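Side-chain contacts in light harvesting complex 1 Protein W (Rhodopseudomonas palustris, PDB 6Z5S), which is of unproven function but probably interrupts the light harvesting 1 ring around the reaction centre, giving a gap for quinone exchange: residues V13-V18 against L82-V87; L5-I10 against F53-A58; V17-L22 against A38-V43. All coordinates share one frame; numbering follows the deposited sequence.

Interaction 1 of 3, residues V13-V18 against L82-V87; sequences VATAVV and LFVGPV
Thr15 meets Val84 and Gly85 through its methyl branch, and these two residues are the whole of what helix 67-89 offers it between Leu82 and Val87. Followed in sequence, 82-87 begins with Leu82, whose CB points away from helix 10-24; its side chain rests on Pro45 of helix 37-57 and touches bacteriochlorophyll a. Two residues on, Val84 faces helix 10-24. Its CG1 lies between its own backbone N and carbonyl carbon (chi1 82°), which sets that methyl against Thr15 at 3.9 Å from CG2 and 4.0 Å from CB. The two side chains slant across one another, methyl against methyl, with Thr15 CB just behind. The rotation of Thr15 divides its two branches by chemistry. With chi1 at -48°, OG1 stands beside its backbone N and is hydrogen-bonded to Ala11 O one turn earlier in the same helix, while CG2 is carried toward Val84 and Gly85. The hydroxyl is therefore satisfied within helix 10-24, and the interface receives only carbon from it.

At Gly85 the backbones come nearest, with 5.8 Å between the CA atoms of Thr15 and Gly85. Thr15 CG2 reaches the main chain itself, 3.7 Å from Gly85 CA. The missing side chain of Gly85 is consistent with this close approach, as in small-residue packing of membrane helices, and the contact joins the first and last of the three helices of the chain. Two of the three touching residues, Thr15 and Gly85, are buried, and the contact totals 111 Å². Next comes Pro86, whose CB points away from helix 10-24; lacking an N-H, it interrupts the helical bonding and kinks helix 67-89 directly after the glycine.

Interaction 2 of 3, residues L5-I10 against F53-A58; sequences LVLTAI and FVLGKA
Thr8 and Leu55 supply the nearest CA atoms of the two segments, 8.8 Å apart, a separation at which side chains alone span the gap. On the first segment the chain has not yet settled into helix 10-24: Thr8 is the centre of an inverse gamma turn (phi -76°, psi 61°), with Ala9 N bonded to Leu7 O. Leu7 and Thr8 of the turn, and Ile10 at the start of helix 10-24, converge on Leu55, which accounts for 65 of the 121 Å² buried.

With CG of Leu55 held between its backbone N and carbonyl carbon (chi1 67°), both of its methyls face 5-10. CD2 takes the purely apolar neighbours, at 4.2 Å from Leu7 CD2 and 4.1 Å from Ile10 CD1; Ile10 and Leu55 extend toward each other and meet end on. CD1 lies 4.0 Å from Thr8 OG1, the threonine passing at a slant to the leucine. CD1, a methyl, gives only van der Waals contact; the buried hydroxyl is satisfied by a hydrogen bond to the backbone carbonyl of Leu4 while it also lies against the leucine.

Leu4 and Ile60, both in loops, also touch Leu55, and Ile60 reaches Leu7 as well. The contact joins residues leading into helix 10-24 to the last turn of helix 37-57, just before Ala58 leaves the helical conformation.

Interaction 3 of 3, residues V17-L22 against A38-V43; sequences VVARVL and AASMVV. With BCL (bacteriochlorophyll a), chain B.
Val18 and Val43 each place one methyl between backbone N and carbonyl carbon, CG2 in Val18 and CG1 in Val43 (chi1 75°), and these methyls meet end to end at 3.8 Å. Leu22 sets its CG in the same way (chi1 57°), which swings its isobutyl group across to Ser40, where Leu22 CD1 lies 3.9 Å from Ser40 CB. Ser40 itself holds OG anti to its backbone N, on the flank where Ala19 passes, with 3.3 Å between Ala19 CB and Ser40 OG.

Helices 10-24 and 37-57 run nearly antiparallel here, their segment axes 9.6 Å apart at an angle of 163°. Ala19 and Ser40 mark the nearest point of the backbones, at 5.4 Å between CA atoms; two small residues sit at the middle of the contact, with Leu22 and the valine pair toward its two ends. This is packing between consecutive helices of an antiparallel hairpin, and Phe89 of helix 67-89 touches both Leu22 and Ser40.

The other face of segment 38-43 belongs to bacteriochlorophyll a. Met41 SD approaches tail carbon C7 of the pigment at 3.6 Å, Ala38 CB lies 3.9 Å from tail carbon C6, and Val42 O comes to 3.4 Å from the ring methyl CMA. The pigment is also hydrogen-bonded to residues of the chain of another protein, and Ala38 and Met41 also pack on aromatic side chains of another protein.

Toward helix 10-24 the groups are mostly methyls; toward the pigment they are Ala38, Val42 and the Met41 thioether. Ser40 OG touches Ala19, but its weak hydrogen bond goes to Gly85 O, and none joins 17-22 to 38-43, consistent with helix pairing that rests on shape and dispersion forces.

In the fold
Interactions 1 and 3 belong to one junction: their centres are 6 Å apart, they share Val17 and Val18, and Ser40 OG stands 2.8 Å from Gly85 O, so helix 10-24 meets helices 67-89 and 37-57 at nearly the same level. Pro86 CG adds a link 3.7 Å from Met41 CE. This junction backs the bacteriochlorophyll pocket, to which interaction 1 contributes Leu82 and interaction 3 Ala38, Met41 and Val42. Interaction 2 stands apart, its centre about 17 Å from that of interaction 1 and about 20 Å from that of interaction 3. It ties the other end of the helix 10-24/37-57 pair, across the chain's centre from interaction 3.

Interaction 1 of 3, residues V13-V18 against L82-V87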
loop_
_atom_site.group_PDB
_atom_site.type_symbol
_atom_site.label_atom_id
_atom_site.label_comp_id
_atom_site.label_asym_id
_atom_site.label_seq_id
_atom_site.Cartn_x
_atom_site.Cartn_y
_atom_site.Cartn_z
ATOM N N VAL A 13 9.797 -37.768 -36.849
ATOM C CA VAL A 13 9.741 -37.661 -38.303
ATOM C C VAL A 13 8.412 -38.180 -38.832
ATOM O O VAL A 13 7.836 -37.605 -39.761
ATOM C CB VAL A 13 10.937 -38.382 -38.951
ATOM C CG1 VAL A 13 12.229 -37.700 -38.564
ATOM C CG2 VAL A 13 10.973 -39.840 -38.550
ATOM N N ALA A 14 7.892 -39.262 -38.248
ATOM C CA ALA A 14 6.603 -39.777 -38.694
ATOM C C ALA A 14 5.481 -38.805 -38.356
ATOM O O ALA A 14 4.523 -38.656 -39.126
ATOM C CB ALA A 14 6.344 -41.144 -38.070
ATOM N N THR A 15 5.590 -38.119 -37.218
ATOM C CA THR A 15 4.611 -37.100 -36.876
ATOM C C THR A 15 4.687 -35.931 -37.837
ATOM O O THR A 15 3.655 -35.405 -38.261
ATOM C CB THR A 15 4.836 -36.627 -35.447
ATOM O OG1 THR A 15 4.979 -37.771 -34.601
ATOM C CG2 THR A 15 3.669 -35.781 -34.977
ATOM N N ALA A 16 5.899 -35.504 -38.186
ATOM C CA ALA A 16 6.043 -34.467 -39.199
ATOM C C ALA A 16 5.414 -34.902 -40.513
ATOM O O ALA A 16 4.759 -34.106 -41.190
ATOM C CB ALA A 16 7.516 -34.124 -39.395
ATOM N N VAL A 17 5.579 -36.174 -40.871
ATOM C CA VAL A 17 5.036 -36.670 -42.132
ATOM C C VAL A 17 3.515 -36.621 -42.114
ATOM O O VAL A 17 2.884 -36.115 -43.049
ATOM C CB VAL A 17 5.550 -38.090 -42.417
ATOM C CG1 VAL A 17 4.669 -38.774 -43.448
ATOM C CG2 VAL A 17 6.982 -38.033 -42.896
ATOM N N VAL A 18 2.901 -37.153 -41.056
ATOM C CA VAL A 18 1.442 -37.183 -41.021
ATOM C C VAL A 18 0.871 -35.775 -40.883
ATOM O O VAL A 18 -0.182 -35.467 -41.458
ATOM C CB VAL A 18 0.938 -38.113 -39.903
ATOM C CG1 VAL A 18 1.365 -39.540 -40.174
ATOM C CG2 VAL A 18 1.448 -37.654 -38.556
ATOM N N LEU A 82 3.480 -34.668 -28.914
ATOM C CA LEU A 82 2.271 -33.898 -28.652
ATOM C C LEU A 82 2.445 -32.432 -29.018
ATOM O O LEU A 82 1.461 -31.743 -29.305
ATOM C CB LEU A 82 1.887 -34.027 -27.179
ATOM C CG LEU A 82 0.408 -33.981 -26.819
ATOM C CD1 LEU A 82 -0.332 -35.114 -27.490
ATOM C CD2 LEU A 82 0.243 -34.056 -25.318
ATOM N N PHE A 83 3.683 -31.941 -29.014
ATOM C CA PHE A 83 4.001 -30.576 -29.411
ATOM C C PHE A 83 4.465 -30.467 -30.855
ATOM O O PHE A 83 4.118 -29.501 -31.537
ATOM C CB PHE A 83 5.080 -29.996 -28.495
ATOM C CG PHE A 83 4.554 -29.476 -27.193
ATOM C CD1 PHE A 83 4.088 -28.179 -27.090
ATOM C CD2 PHE A 83 4.532 -30.282 -26.070
ATOM C CE1 PHE A 83 3.607 -27.695 -25.890
ATOM C CE2 PHE A 83 4.051 -29.807 -24.869
ATOM C CZ PHE A 83 3.588 -28.512 -24.778
ATOM N N VAL A 84 5.250 -31.434 -31.339
ATOM C CA VAL A 84 5.791 -31.332 -32.689
ATOM C C VAL A 84 4.715 -31.542 -33.742
ATOM O O VAL A 84 4.887 -31.118 -34.888
ATOM C CB VAL A 84 6.945 -32.328 -32.911
ATOM C CG1 VAL A 84 6.412 -33.707 -33.240
ATOM C CG2 VAL A 84 7.858 -31.842 -34.013
ATOM N N GLY A 85 3.610 -32.190 -33.392
ATOM C CA GLY A 85 2.503 -32.327 -34.310
ATOM C C GLY A 85 1.958 -30.992 -34.785
ATOM O O GLY A 85 2.002 -30.667 -35.978
ATOM N N PRO A 86 1.428 -30.192 -33.854
ATOM C CA PRO A 86 0.787 -28.932 -34.261
ATOM C C PRO A 86 1.713 -27.956 -34.963
ATOM O O PRO A 86 1.270 -27.269 -35.889
ATOM C CB PRO A 86 0.275 -28.363 -32.933
ATOM C CG PRO A 86 0.114 -29.541 -32.061
ATOM C CD PRO A 86 1.216 -30.474 -32.425
ATOM N N VAL A 87 2.981 -27.860 -34.561
ATOM C CA VAL A 87 3.847 -26.871 -35.196
ATOM C C VAL A 87 4.192 -27.292 -36.619
ATOM O O VAL A 87 4.319 -26.443 -37.507
ATOM C CB VAL A 87 5.107 -26.617 -34.349
ATOM C CG1 VAL A 87 4.720 -26.401 -32.902
ATOM C CG2 VAL A 87 6.097 -27.753 -34.475
#

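Interaction 2 of 3, residues L5-I10 against F53-A58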
loop_
_atom_site.group_PDB
_atom_site.type_symbol
_atom_site.label_atom_id
_atom_site.label_comp_id
_atom_site.label_asym_id
_atom_site.label_seq_id
_atom_site.Cartn_x
_atom_site.Cartn_y
_atom_site.Cartn_z
ATOM N N LEU A 5 15.985 -44.239 -26.588
ATOM C CA LEU A 5 15.371 -42.939 -26.349
ATOM C C LEU A 5 15.704 -41.955 -27.460
ATOM O O LEU A 5 14.819 -41.507 -28.197
ATOM C CB LEU A 5 15.813 -42.394 -24.994
ATOM C CG LEU A 5 15.116 -41.095 -24.599
ATOM C CD1 LEU A 5 13.619 -41.310 -24.584
ATOM C CD2 LEU A 5 15.602 -40.616 -23.248
ATOM N N VAL A 6 16.986 -41.613 -27.606
ATOM C CA VAL A 6 17.376 -40.721 -28.690
ATOM C C VAL A 6 17.158 -41.380 -30.042
ATOM O O VAL A 6 17.021 -40.686 -31.055
ATOM C CB VAL A 6 18.839 -40.265 -28.529
ATOM C CG1 VAL A 6 19.788 -41.386 -28.883
ATOM C CG2 VAL A 6 19.114 -39.038 -29.381
ATOM N N LEU A 7 17.107 -42.711 -30.083
ATOM C CA LEU A 7 16.811 -43.390 -31.335
ATOM C C LEU A 7 15.366 -43.185 -31.751
ATOM O O LEU A 7 15.078 -43.099 -32.947
ATOM C CB LEU A 7 17.112 -44.876 -31.209
ATOM C CG LEU A 7 17.006 -45.729 -32.469
ATOM C CD1 LEU A 7 18.025 -46.832 -32.374
ATOM C CD2 LEU A 7 15.619 -46.324 -32.627
ATOM N N THR A 8 14.447 -43.098 -30.791
ATOM C CA THR A 8 13.041 -42.957 -31.135
ATOM C C THR A 8 12.794 -41.518 -31.581
ATOM O O THR A 8 12.064 -40.757 -30.939
ATOM C CB THR A 8 12.146 -43.359 -29.958
ATOM O OG1 THR A 8 12.450 -44.705 -29.581
ATOM C CG2 THR A 8 10.688 -43.337 -30.366
ATOM N N ALA A 9 13.476 -41.128 -32.654
ATOM C CA ALA A 9 13.102 -39.988 -33.469
ATOM C C ALA A 9 12.281 -40.417 -34.668
ATOM O O ALA A 9 11.868 -39.567 -35.460
ATOM C CB ALA A 9 14.344 -39.224 -33.930
ATOM N N ILE A 10 12.063 -41.723 -34.828
ATOM C CA ILE A 10 11.025 -42.209 -35.730
ATOM C C ILE A 10 9.712 -41.516 -35.418
ATOM O O ILE A 10 8.948 -41.148 -36.319
ATOM C CB ILE A 10 10.889 -43.739 -35.614
ATOM C CG1 ILE A 10 12.191 -44.434 -35.996
ATOM C CG2 ILE A 10 9.747 -44.242 -36.470
ATOM C CD1 ILE A 10 13.066 -44.772 -34.818
ATOM N N PHE A 53 6.680 -50.122 -29.505
ATOM C CA PHE A 53 6.298 -51.526 -29.419
ATOM C C PHE A 53 7.049 -52.360 -30.444
ATOM O O PHE A 53 7.445 -53.495 -30.160
ATOM C CB PHE A 53 4.793 -51.678 -29.612
ATOM C CG PHE A 53 4.388 -52.996 -30.206
ATOM C CD1 PHE A 53 4.464 -54.164 -29.462
ATOM C CD2 PHE A 53 3.922 -53.068 -31.507
ATOM C CE1 PHE A 53 4.087 -55.377 -30.007
ATOM C CE2 PHE A 53 3.543 -54.278 -32.057
ATOM C CZ PHE A 53 3.626 -55.433 -31.305
ATOM N N VAL A 54 7.258 -51.818 -31.641
ATOM C CA VAL A 54 7.917 -52.624 -32.657
ATOM C C VAL A 54 9.423 -52.672 -32.429
ATOM O O VAL A 54 10.065 -53.673 -32.761
ATOM C CB VAL A 54 7.570 -52.119 -34.069
ATOM C CG1 VAL A 54 8.344 -50.868 -34.409
ATOM C CG2 VAL A 54 7.832 -53.201 -35.093
ATOM N N LEU A 55 10.016 -51.628 -31.852
ATOM C CA LEU A 55 11.463 -51.596 -31.686
ATOM C C LEU A 55 11.907 -51.861 -30.253
ATOM O O LEU A 55 13.081 -51.664 -29.935
ATOM C CB LEU A 55 12.031 -50.264 -32.186
ATOM C CG LEU A 55 11.740 -48.932 -31.493
ATOM C CD1 LEU A 55 12.775 -48.609 -30.439
ATOM C CD2 LEU A 55 11.658 -47.811 -32.508
ATOM N N GLY A 56 11.003 -52.293 -29.382
ATOM C CA GLY A 56 11.414 -52.753 -28.074
ATOM C C GLY A 56 11.416 -54.262 -27.996
ATOM O O GLY A 56 12.216 -54.852 -27.266
ATOM N N LYS A 57 10.512 -54.900 -28.738
ATOM C CA LYS A 57 10.602 -56.344 -28.920
ATOM C C LYS A 57 11.887 -56.705 -29.651
ATOM O O LYS A 57 12.729 -57.446 -29.132
ATOM C CB LYS A 57 9.367 -56.859 -29.655
ATOM C CG LYS A 57 8.097 -56.679 -28.842
ATOM C CD LYS A 57 8.155 -57.541 -27.588
ATOM C CE LYS A 57 6.884 -57.448 -26.763
ATOM N NZ LYS A 57 6.772 -56.132 -26.072
ATOM N N ALA A 58 12.062 -56.179 -30.856
ATOM C CA ALA A 58 13.355 -56.252 -31.524
ATOM C C ALA A 58 14.303 -55.320 -30.788
ATOM O O ALA A 58 14.246 -54.102 -30.951
ATOM C CB ALA A 58 13.225 -55.871 -32.993
#

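Interaction 3 of 3, residues V17-L22 against A38-V43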
loop_
_atom_site.group_PDB
_atom_site.type_symbol
_atom_site.label_atom_id
_atom_site.label_comp_id
_atom_site.label_asym_id
_atom_site.label_seq_id
_atom_site.Cartn_x
_atom_site.Cartn_y
_atom_site.Cartn_z
ATOM N N VAL A 17 5.579 -36.174 -40.871
ATOM C CA VAL A 17 5.036 -36.670 -42.132
ATOM C C VAL A 17 3.515 -36.621 -42.114
ATOM O O VAL A 17 2.884 -36.115 -43.049
ATOM C CB VAL A 17 5.550 -38.090 -42.417
ATOM C CG1 VAL A 17 4.669 -38.774 -43.448
ATOM C CG2 VAL A 17 6.982 -38.033 -42.896
ATOM N N VAL A 18 2.901 -37.153 -41.056
ATOM C CA VAL A 18 1.442 -37.183 -41.021
ATOM C C VAL A 18 0.871 -35.775 -40.883
ATOM O O VAL A 18 -0.182 -35.467 -41.458
ATOM C CB VAL A 18 0.938 -38.113 -39.903
ATOM C CG1 VAL A 18 1.365 -39.540 -40.174
ATOM C CG2 VAL A 18 1.448 -37.654 -38.556
ATOM N N ALA A 19 1.553 -34.894 -40.151
ATOM C CA ALA A 19 1.085 -33.521 -40.034
ATOM C C ALA A 19 1.175 -32.798 -41.367
ATOM O O ALA A 19 0.264 -32.053 -41.732
ATOM C CB ALA A 19 1.880 -32.782 -38.961
ATOM N N ARG A 20 2.253 -33.022 -42.121
ATOM C CA ARG A 20 2.354 -32.448 -43.457
ATOM C C ARG A 20 1.271 -33.000 -44.374
ATOM O O ARG A 20 0.671 -32.257 -45.160
ATOM C CB ARG A 20 3.741 -32.726 -44.036
ATOM C CG ARG A 20 3.988 -32.146 -45.418
ATOM C CD ARG A 20 4.403 -30.692 -45.331
ATOM N NE ARG A 20 3.265 -29.836 -45.024
ATOM C CZ ARG A 20 3.346 -28.527 -44.831
ATOM N NH1 ARG A 20 4.519 -27.919 -44.919
ATOM N NH2 ARG A 20 2.250 -27.830 -44.559
ATOM N N VAL A 21 1.003 -34.303 -44.279
ATOM C CA VAL A 21 -0.022 -34.919 -45.115
ATOM C C VAL A 21 -1.371 -34.262 -44.865
ATOM O O VAL A 21 -2.012 -33.745 -45.785
ATOM C CB VAL A 21 -0.084 -36.434 -44.865
ATOM C CG1 VAL A 21 -1.406 -36.990 -45.344
ATOM C CG2 VAL A 21 1.062 -37.130 -45.565
ATOM N N LEU A 22 -1.817 -34.261 -43.608
ATOM C CA LEU A 22 -3.124 -33.684 -43.324
ATOM C C LEU A 22 -3.129 -32.164 -43.404
ATOM O O LEU A 22 -4.210 -31.572 -43.463
ATOM C CB LEU A 22 -3.637 -34.157 -41.961
ATOM C CG LEU A 22 -2.836 -33.926 -40.682
ATOM C CD1 LEU A 22 -3.089 -32.548 -40.123
ATOM C CD2 LEU A 22 -3.181 -34.992 -39.652
ATOM N N ALA A 38 -5.989 -30.574 -34.488
ATOM C CA ALA A 38 -6.304 -31.406 -33.333
ATOM C C ALA A 38 -5.831 -32.836 -33.545
ATOM O O ALA A 38 -5.205 -33.430 -32.662
ATOM C CB ALA A 38 -7.804 -31.370 -33.055
ATOM N N ALA A 39 -6.128 -33.410 -34.712
ATOM C CA ALA A 39 -5.672 -34.764 -35.002
ATOM C C ALA A 39 -4.159 -34.826 -35.146
ATOM O O ALA A 39 -3.544 -35.836 -34.787
ATOM C CB ALA A 39 -6.348 -35.289 -36.264
ATOM N N SER A 40 -3.544 -33.762 -35.663
ATOM C CA SER A 40 -2.090 -33.694 -35.712
ATOM C C SER A 40 -1.470 -33.698 -34.326
ATOM O O SER A 40 -0.285 -34.018 -34.189
ATOM C CB SER A 40 -1.646 -32.444 -36.465
ATOM O OG SER A 40 -0.239 -32.322 -36.442
ATOM N N MET A 41 -2.240 -33.346 -33.301
ATOM C CA MET A 41 -1.720 -33.352 -31.943
ATOM C C MET A 41 -1.778 -34.743 -31.328
ATOM O O MET A 41 -0.832 -35.168 -30.656
ATOM C CB MET A 41 -2.505 -32.365 -31.086
ATOM C CG MET A 41 -1.948 -32.166 -29.697
ATOM S SD MET A 41 -2.943 -31.007 -28.746
ATOM C CE MET A 41 -2.597 -29.482 -29.612
ATOM N N VAL A 42 -2.866 -35.472 -31.556
ATOM C CA VAL A 42 -3.095 -36.727 -30.856
ATOM C C VAL A 42 -2.663 -37.954 -31.647
ATOM O O VAL A 42 -2.529 -39.035 -31.057
ATOM C CB VAL A 42 -4.576 -36.862 -30.451
ATOM C CG1 VAL A 42 -5.033 -35.608 -29.733
ATOM C CG2 VAL A 42 -5.432 -37.134 -31.669
ATOM N N VAL A 43 -2.449 -37.832 -32.958
ATOM C CA VAL A 43 -1.968 -38.985 -33.705
ATOM C C VAL A 43 -0.524 -39.299 -33.353
ATOM O O VAL A 43 -0.060 -40.421 -33.580
ATOM C CB VAL A 43 -2.124 -38.756 -35.219
ATOM C CG1 VAL A 43 -1.070 -37.787 -35.719
ATOM C CG2 VAL A 43 -2.044 -40.077 -35.963
HETATM MG MG BCL B . -2.432 -41.829 -23.438
HETATM C CHA BCL B . -5.604 -41.449 -24.632
HETATM C CHB BCL B . -1.590 -38.919 -24.892
HETATM C CHC BCL B . 0.592 -42.069 -21.959
HETATM C CHD BCL B . -3.525 -44.498 -21.451
HETATM N NA BCL B . -3.321 -40.548 -24.688
HETATM C C1A BCL B . -4.538 -40.542 -25.090
HETATM C C2A BCL B . -4.837 -39.481 -26.096
HETATM C C3A BCL B . -3.473 -38.948 -26.410
HETATM C C4A BCL B . -2.716 -39.505 -25.262
HETATM C CMA BCL B . -2.941 -39.509 -27.714
HETATM C CAA BCL B . -5.662 -38.371 -25.482
HETATM C CBA BCL B . -6.864 -38.042 -26.351
HETATM C CGA BCL B . -7.160 -36.572 -26.245
HETATM O O1A BCL B . -6.345 -35.809 -25.768
HETATM O O2A BCL B . -8.418 -36.028 -26.713
HETATM N NB BCL B . -0.754 -40.657 -23.401
HETATM C C1B BCL B . -0.540 -39.513 -24.068
HETATM C C2B BCL B . 0.782 -38.868 -23.893
HETATM C C3B BCL B . 1.431 -39.833 -22.997
HETATM C C4B BCL B . 0.410 -40.881 -22.786
HETATM C CMB BCL B . 1.254 -37.578 -24.503
HETATM C CAB BCL B . 2.802 -39.822 -22.413
HETATM O OBB BCL B . 3.341 -40.875 -22.142
HETATM C CBB BCL B . 3.476 -38.512 -22.150
HETATM N NC BCL B . -1.610 -43.009 -22.047
HETATM C C1C BCL B . -0.358 -42.906 -21.579
HETATM C C2C BCL B . -0.030 -43.872 -20.498
HETATM C C3C BCL B . -1.280 -44.686 -20.441
HETATM C C4C BCL B . -2.158 -43.978 -21.404
HETATM C CMC BCL B . 1.144 -44.735 -20.919
HETATM C CAC BCL B . -1.967 -44.639 -19.089
HETATM C CBC BCL B . -1.260 -45.480 -18.057
HETATM N ND BCL B . -4.155 -42.825 -23.005
HETATM C C1D BCL B . -4.540 -43.872 -22.268
HETATM C C2D BCL B . -5.994 -44.198 -22.399
HETATM C C3D BCL B . -6.373 -43.175 -23.370
HETATM C C4D BCL B . -5.289 -42.472 -23.670
HETATM C CMD BCL B . -6.986 -45.173 -21.843
HETATM C CAD BCL B . -7.518 -42.658 -24.136
HETATM O OBD BCL B . -8.717 -43.089 -24.096
HETATM C CBD BCL B . -7.060 -41.516 -24.967
HETATM C CGD BCL B . -7.354 -41.814 -26.397
HETATM O O1D BCL B . -6.966 -42.834 -26.924
HETATM O O2D BCL B . -8.159 -40.891 -27.165
HETATM C CED BCL B . -8.638 -41.275 -28.445
HETATM C C1 BCL B . -8.417 -34.724 -27.279
HETATM C C2 BCL B . -8.999 -34.820 -28.664
HETATM C C3 BCL B . -9.114 -33.756 -29.466
HETATM C C4 BCL B . -9.708 -33.947 -30.830
HETATM C C5 BCL B . -8.636 -32.392 -29.020
HETATM C C6 BCL B . -7.152 -32.215 -29.334
HETATM C C7 BCL B . -6.556 -30.979 -28.666
HETATM C C8 BCL B . -7.193 -29.686 -29.166
HETATM C C9 BCL B . -6.337 -29.031 -30.245
HETATM C C10 BCL B . -7.453 -28.754 -27.982
HETATM C C11 BCL B . -6.769 -27.393 -28.094
HETATM C C12 BCL B . -5.701 -27.222 -27.019
HETATM C C13 BCL B . -6.172 -26.281 -25.915
HETATM C C14 BCL B . -5.572 -24.893 -26.092
HETATM C C15 BCL B . -5.809 -26.859 -24.549
HETATM C C16 BCL B . -6.769 -26.379 -23.466
HETATM C C17 BCL B . -6.492 -27.047 -22.124
HETATM C C18 BCL B . -7.091 -26.236 -20.980
HETATM C C19 BCL B . -6.316 -26.457 -19.688
HETATM C C20 BCL B . -8.570 -26.547 -20.777
#